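Local coordinates for AlgX/AlgJ SGNH hydrolase-like domain-containing protein (Eubacterium siraeum, PDB 4NZK) that is of unknown function but belongs to the DHHW family of the SGNH hydrolase clan and probably has an AlgX/AlgJ-like hydrolase fold, at residues H164-G169 and D218-Y223; E194-F199 and Q254-A259. One frame throughout, in Å; residues are numbered along the deposited sequence.

Followed from the N terminus, the chain first passes 164-169, where helix 167-180 begins. It then runs along strand 192-199, which holds 194-199, and returns along strand 218-224. Interaction 1 closes a loop of 48 residues when 218-223 meets the helix start. Interaction 2 closes one of 54 residues when 254-259, in the long connection between strands 229-234 and 270-275, reaches 194-199. The two loops cross, because their segments alternate. Strands 192-199 and 218-224 pair in an antiparallel two-stranded sheet, so the helix start and the 254-259 turn are joined through it. Phe220 O and Ile196 N probably hydrogen-bond within this pair.

Interaction 1: H164-G169 and D218-Y223; sequences HWEPLG and DTFTYY
Glu166 and Pro167 dock the start of helix 167-180 on strand 218-224, through the Glu166 carboxylate, which meets the strand backbone, and a proline packed on aromatic rings. Thr221 N donates to Glu166 OE1 at 3.2 Å. The bond is nearly straight (169°) and uses the syn lone pair of OE1. The Glu166 side chain bends at chi2 (-91°), which brings the carboxylate to the strand backbone. Its other oxygen, OE2, lies 2.7 Å from Thr219 O. Glu166 OE2 is 4.2 Å from Asp218 OD1, two like charges if both are ionised; Asp218 is hydrogen-bonded to Tyr156, Thr161 and the backbone N of Arg160.

Glu166 is the N-cap residue, and Pro167 opens the helix. Just ahead of them, His164 hydrogen-bonds to Asp162 and Ser289, a link resembling the Ser-His-Asp triad of SGNH hydrolases; a catalytic role is only inferred. Replacing Glu166 by an alanine is likely to leave Thr221 N without this acceptor and a gap beside the strand backbone.

The Pro167 and Phe220 side chains cross at about a right angle. Pro167 CD makes an off-centre CH-pi contact, 4.2 Å from the Phe220 ring centroid. Pro167 CB meets Tyr223 CE2 at 3.9 Å, while Leu168 N lies at the edge of the Tyr223 ring. One water accepts from Leu168 N (3.0 Å) and lies within hydrogen-bonding distance of Thr221 O and Tyr223 OH.

Interaction 2: E194-F199 and Q254-A259; sequences ETIEGF and QPASGA
Ile196 and Phe199 pack against Ala256 and Ala259 in an apolar contact with no hydrogen bond between the segments. Ala259 CB sits over one face of the Phe199 ring, offset toward the rim. This is a CH-pi contact: the methyl is 3.8 Å from the ring centroid and 17° off the ring normal. Phe199 CG lies anti to the backbone N (chi1 175°), which carries the ring across to the 254-259 segment. Ser257 O lies in the plane of the same ring at its edge, 3.6 Å from Phe199 CE1. Ala256 O approaches obliquely and is 3.2 Å from Phe199 CD1. Ala256 O also accepts the backbone N-H of Ala259 within the 3-10 turn.

The contact lies at a corner in the chain. Strand 192-199, paired antiparallel with 218-224, turns at Gly198, where phi is positive. Ile196 precedes the corner and Phe199 follows it, and both reach the 3-10 turn at 256-259. On the strand side, Phe199 also meets Phe220 edge-to-face.

The two branches of Ile196 have separate partners. CG1 is anti to the carbonyl carbon, and the extended chi2 (170°) takes CD1 out to Ala259 CB at 3.9 Å. CG2 instead faces Ala256, 4.1 Å from its CB. The Ala256 methyl lies beside the corner backbone, with Glu197 O at 3.7 Å and Gly198 O at 3.8 Å. Glu197 OE1 hydrogen-bonds to Thr219 OG1 on the paired strand.

Interaction 1: H164-G169 and D218-Y223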
loop_
_atom_site.group_PDB
_atom_site.type_symbol
_atom_site.label_atom_id
_atom_site.label_comp_id
_atom_site.label_asym_id
_atom_site.label_seq_id
_atom_site.Cartn_x
_atom_site.Cartn_y
_atom_site.Cartn_z
ATOM N N HIS A 164 1.240 -8.835 1.128
ATOM C CA HIS A 164 0.289 -7.775 0.979
ATOM C C HIS A 164 -1.137 -8.177 1.319
ATOM O O HIS A 164 -1.542 -9.337 1.289
ATOM C CB HIS A 164 0.297 -7.272 -0.464
ATOM C CG HIS A 164 1.651 -6.924 -0.972
ATOM N ND1 HIS A 164 2.368 -7.781 -1.758
ATOM C CD2 HIS A 164 2.424 -5.819 -0.817
ATOM C CE1 HIS A 164 3.540 -7.239 -2.059
ATOM N NE2 HIS A 164 3.596 -6.043 -1.502
ATOM N N TRP A 165 -1.916 -7.162 1.628
ATOM C CA TRP A 165 -3.370 -7.288 1.678
ATOM C C TRP A 165 -3.919 -7.721 0.314
ATOM O O TRP A 165 -3.256 -7.613 -0.738
ATOM C CB TRP A 165 -4.039 -5.973 2.074
ATOM C CG TRP A 165 -3.503 -4.710 1.442
ATOM C CD1 TRP A 165 -2.792 -4.564 0.258
ATOM C CD2 TRP A 165 -3.674 -3.401 1.962
ATOM N NE1 TRP A 165 -2.513 -3.233 0.049
ATOM C CE2 TRP A 165 -3.062 -2.505 1.067
ATOM C CE3 TRP A 165 -4.314 -2.903 3.103
ATOM C CZ2 TRP A 165 -3.036 -1.155 1.288
ATOM C CZ3 TRP A 165 -4.314 -1.564 3.320
ATOM C CH2 TRP A 165 -3.671 -0.694 2.428
ATOM N N GLU A 166 -5.140 -8.238 0.340
ATOM C CA GLU A 166 -5.898 -8.369 -0.885
ATOM C C GLU A 166 -6.381 -6.987 -1.291
ATOM O O GLU A 166 -6.489 -6.080 -0.438
ATOM C CB GLU A 166 -7.133 -9.242 -0.650
ATOM C CG GLU A 166 -6.870 -10.751 -0.480
ATOM C CD GLU A 166 -6.914 -11.550 -1.782
ATOM O OE1 GLU A 166 -7.399 -11.035 -2.816
ATOM O OE2 GLU A 166 -6.535 -12.763 -1.736
ATOM N N PRO A 167 -6.721 -6.812 -2.569
ATOM C CA PRO A 167 -7.307 -5.559 -2.998
ATOM C C PRO A 167 -8.525 -5.145 -2.157
ATOM O O PRO A 167 -8.692 -3.948 -1.911
ATOM C CB PRO A 167 -7.640 -5.818 -4.465
ATOM C CG PRO A 167 -6.537 -6.788 -4.896
ATOM C CD PRO A 167 -6.409 -7.708 -3.715
ATOM N N LEU A 168 -9.300 -6.081 -1.617
ATOM C CA LEU A 168 -10.443 -5.697 -0.771
ATOM C C LEU A 168 -9.962 -4.943 0.476
ATOM O O LEU A 168 -10.601 -4.003 0.912
ATOM C CB LEU A 168 -11.271 -6.926 -0.398
ATOM C CG LEU A 168 -12.502 -6.728 0.523
ATOM C CD1 LEU A 168 -13.518 -5.811 -0.114
ATOM C CD2 LEU A 168 -13.151 -8.034 0.923
ATOM N N GLY A 169 -8.867 -5.409 1.076
ATOM C CA GLY A 169 -8.272 -4.708 2.213
ATOM C C GLY A 169 -7.856 -3.307 1.807
ATOM O O GLY A 169 -8.132 -2.325 2.519
ATOM N N ASP A 218 -3.806 -18.717 -2.482
ATOM C CA ASP A 218 -4.890 -17.753 -2.371
ATOM C C ASP A 218 -5.667 -17.639 -3.670
ATOM O O ASP A 218 -5.180 -17.967 -4.763
ATOM C CB ASP A 218 -4.323 -16.363 -2.093
ATOM C CG ASP A 218 -3.862 -16.178 -0.659
ATOM O OD1 ASP A 218 -4.736 -15.987 0.236
ATOM O OD2 ASP A 218 -2.606 -16.110 -0.435
ATOM N N THR A 219 -6.852 -17.052 -3.542
ATOM C CA THR A 219 -7.558 -16.526 -4.679
ATOM C C THR A 219 -7.353 -15.022 -4.583
ATOM O O THR A 219 -7.621 -14.417 -3.532
ATOM C CB THR A 219 -9.070 -16.805 -4.581
ATOM O OG1 THR A 219 -9.284 -18.227 -4.603
ATOM C CG2 THR A 219 -9.814 -16.132 -5.727
ATOM N N PHE A 220 -6.851 -14.428 -5.651
ATOM C CA PHE A 220 -6.616 -13.017 -5.714
ATOM C C PHE A 220 -7.717 -12.337 -6.501
ATOM O O PHE A 220 -7.848 -12.543 -7.701
ATOM C CB PHE A 220 -5.272 -12.801 -6.385
ATOM C CG PHE A 220 -4.804 -11.388 -6.392
ATOM C CD1 PHE A 220 -4.120 -10.863 -5.301
ATOM C CD2 PHE A 220 -4.998 -10.597 -7.506
ATOM C CE1 PHE A 220 -3.632 -9.540 -5.339
ATOM C CE2 PHE A 220 -4.514 -9.301 -7.563
ATOM C CZ PHE A 220 -3.839 -8.766 -6.479
ATOM N N THR A 221 -8.456 -11.454 -5.835
ATOM C CA THR A 221 -9.568 -10.763 -6.472
ATOM C C THR A 221 -9.260 -9.302 -6.543
ATOM O O THR A 221 -8.909 -8.687 -5.517
ATOM C CB THR A 221 -10.855 -10.984 -5.673
ATOM O OG1 THR A 221 -11.078 -12.397 -5.544
ATOM C CG2 THR A 221 -12.031 -10.309 -6.357
ATOM N N TYR A 222 -9.389 -8.732 -7.739
ATOM C CA TYR A 222 -9.159 -7.298 -7.924
ATOM C C TYR A 222 -10.310 -6.661 -8.686
ATOM O O TYR A 222 -11.251 -7.352 -9.104
ATOM C CB TYR A 222 -7.812 -7.019 -8.569
ATOM C CG TYR A 222 -7.647 -7.436 -10.020
ATOM C CD1 TYR A 222 -7.330 -8.744 -10.353
ATOM C CD2 TYR A 222 -7.752 -6.493 -11.038
ATOM C CE1 TYR A 222 -7.139 -9.110 -11.675
ATOM C CE2 TYR A 222 -7.553 -6.830 -12.358
ATOM C CZ TYR A 222 -7.241 -8.152 -12.682
ATOM O OH TYR A 222 -7.039 -8.537 -14.009
ATOM N N TYR A 223 -10.268 -5.348 -8.801
ATOM C CA TYR A 223 -11.429 -4.575 -9.196
ATOM C C TYR A 223 -11.042 -3.425 -10.101
ATOM O O TYR A 223 -10.135 -2.639 -9.784
ATOM C CB TYR A 223 -12.148 -3.991 -7.936
ATOM C CG TYR A 223 -12.333 -5.002 -6.832
ATOM C CD1 TYR A 223 -13.411 -5.869 -6.795
ATOM C CD2 TYR A 223 -11.364 -5.118 -5.836
ATOM C CE1 TYR A 223 -13.528 -6.817 -5.774
ATOM C CE2 TYR A 223 -11.480 -6.034 -4.816
ATOM C CZ TYR A 223 -12.527 -6.887 -4.783
ATOM O OH TYR A 223 -12.553 -7.805 -3.757
HETATM O O HOH W 1 -9.953 -8.671 -3.004
#

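Interaction 2: E194-F199 and Q254-A259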
loop_
_atom_site.group_PDB
_atom_site.type_symbol
_atom_site.label_atom_id
_atom_site.label_comp_id
_atom_site.label_asym_id
_atom_site.label_seq_id
_atom_site.Cartn_x
_atom_site.Cartn_y
_atom_site.Cartn_z
ATOM N N GLU A 194 -12.417 -9.025 -11.102
ATOM C CA GLU A 194 -11.575 -9.964 -11.796
ATOM C C GLU A 194 -10.905 -10.892 -10.768
ATOM O O GLU A 194 -10.572 -10.493 -9.668
ATOM C CB GLU A 194 -10.487 -9.238 -12.584
ATOM C CG GLU A 194 -11.007 -8.266 -13.634
ATOM C CD GLU A 194 -11.630 -8.910 -14.871
ATOM O OE1 GLU A 194 -11.477 -10.120 -15.092
ATOM O OE2 GLU A 194 -12.277 -8.171 -15.651
ATOM N N THR A 195 -10.639 -12.123 -11.172
ATOM C CA THR A 195 -10.134 -13.134 -10.263
ATOM C C THR A 195 -8.957 -13.894 -10.851
ATOM O O THR A 195 -8.984 -14.284 -12.039
ATOM C CB THR A 195 -11.248 -14.148 -9.942
ATOM O OG1 THR A 195 -12.422 -13.472 -9.448
ATOM C CG2 THR A 195 -10.805 -15.135 -8.938
ATOM N N ILE A 196 -7.934 -14.073 -10.019
ATOM C CA ILE A 196 -6.768 -14.891 -10.358
ATOM C C ILE A 196 -6.711 -16.007 -9.329
ATOM O O ILE A 196 -6.491 -15.757 -8.127
ATOM C CB ILE A 196 -5.448 -14.089 -10.361
ATOM C CG1 ILE A 196 -5.521 -12.930 -11.382
ATOM C CG2 ILE A 196 -4.234 -14.998 -10.648
ATOM C CD1 ILE A 196 -4.393 -11.942 -11.324
ATOM N N GLU A 197 -6.863 -17.241 -9.802
ATOM C CA GLU A 197 -6.801 -18.392 -8.934
ATOM C C GLU A 197 -5.358 -18.895 -8.853
ATOM O O GLU A 197 -4.525 -18.583 -9.717
ATOM C CB GLU A 197 -7.703 -19.513 -9.455
ATOM C CG GLU A 197 -9.176 -19.135 -9.533
ATOM C CD GLU A 197 -9.849 -19.018 -8.170
ATOM O OE1 GLU A 197 -9.196 -19.293 -7.125
ATOM O OE2 GLU A 197 -11.050 -18.618 -8.131
ATOM N N GLY A 198 -5.073 -19.614 -7.780
ATOM C CA GLY A 198 -3.781 -20.268 -7.615
ATOM C C GLY A 198 -2.630 -19.297 -7.377
ATOM O O GLY A 198 -1.501 -19.537 -7.827
ATOM N N PHE A 199 -2.892 -18.233 -6.619
ATOM C CA PHE A 199 -1.857 -17.266 -6.292
ATOM C C PHE A 199 -1.063 -17.681 -5.055
ATOM O O PHE A 199 -1.592 -17.784 -3.962
ATOM C CB PHE A 199 -2.497 -15.903 -6.026
ATOM C CG PHE A 199 -1.547 -14.828 -5.548
ATOM C CD1 PHE A 199 -0.284 -14.643 -6.126
ATOM C CD2 PHE A 199 -1.946 -13.932 -4.567
ATOM C CE1 PHE A 199 0.560 -13.627 -5.684
ATOM C CE2 PHE A 199 -1.098 -12.922 -4.132
ATOM C CZ PHE A 199 0.150 -12.769 -4.694
ATOM N N GLN A 254 -0.251 -10.681 -15.881
ATOM C CA GLN A 254 0.772 -11.405 -15.167
ATOM C C GLN A 254 0.445 -12.868 -15.055
ATOM O O GLN A 254 -0.738 -13.245 -15.025
ATOM C CB GLN A 254 0.852 -10.924 -13.721
ATOM C CG GLN A 254 1.201 -9.473 -13.530
ATOM C CD GLN A 254 2.610 -9.132 -13.895
ATOM O OE1 GLN A 254 3.458 -10.007 -13.976
ATOM N NE2 GLN A 254 2.871 -7.852 -14.126
ATOM N N PRO A 255 1.493 -13.696 -14.903
ATOM C CA PRO A 255 1.188 -15.061 -14.513
ATOM C C PRO A 255 0.607 -15.044 -13.078
ATOM O O PRO A 255 0.722 -14.025 -12.378
ATOM C CB PRO A 255 2.560 -15.747 -14.557
ATOM C CG PRO A 255 3.558 -14.652 -14.324
ATOM C CD PRO A 255 2.941 -13.396 -14.886
ATOM N N ALA A 256 0.004 -16.143 -12.643
ATOM C CA ALA A 256 -0.607 -16.246 -11.301
ATOM C C ALA A 256 0.360 -15.847 -10.176
ATOM O O ALA A 256 -0.028 -15.137 -9.256
ATOM C CB ALA A 256 -1.178 -17.642 -11.061
ATOM N N SER A 257 1.619 -16.285 -10.253
ATOM C CA SER A 257 2.623 -15.908 -9.230
ATOM C C SER A 257 2.852 -14.377 -9.135
ATOM O O SER A 257 3.260 -13.837 -8.087
ATOM C CB SER A 257 3.951 -16.617 -9.518
ATOM O OG SER A 257 4.466 -16.218 -10.786
ATOM N N GLY A 258 2.617 -13.681 -10.240
ATOM C CA GLY A 258 2.794 -12.252 -10.295
ATOM C C GLY A 258 1.524 -11.453 -10.048
ATOM O O GLY A 258 1.478 -10.271 -10.367
ATOM N N ALA A 259 0.512 -12.074 -9.434
ATOM C CA ALA A 259 -0.777 -11.422 -9.296
ATOM C C ALA A 259 -0.694 -10.031 -8.723
ATOM O O ALA A 259 -1.409 -9.119 -9.175
ATOM C CB ALA A 259 -1.730 -12.253 -8.458
#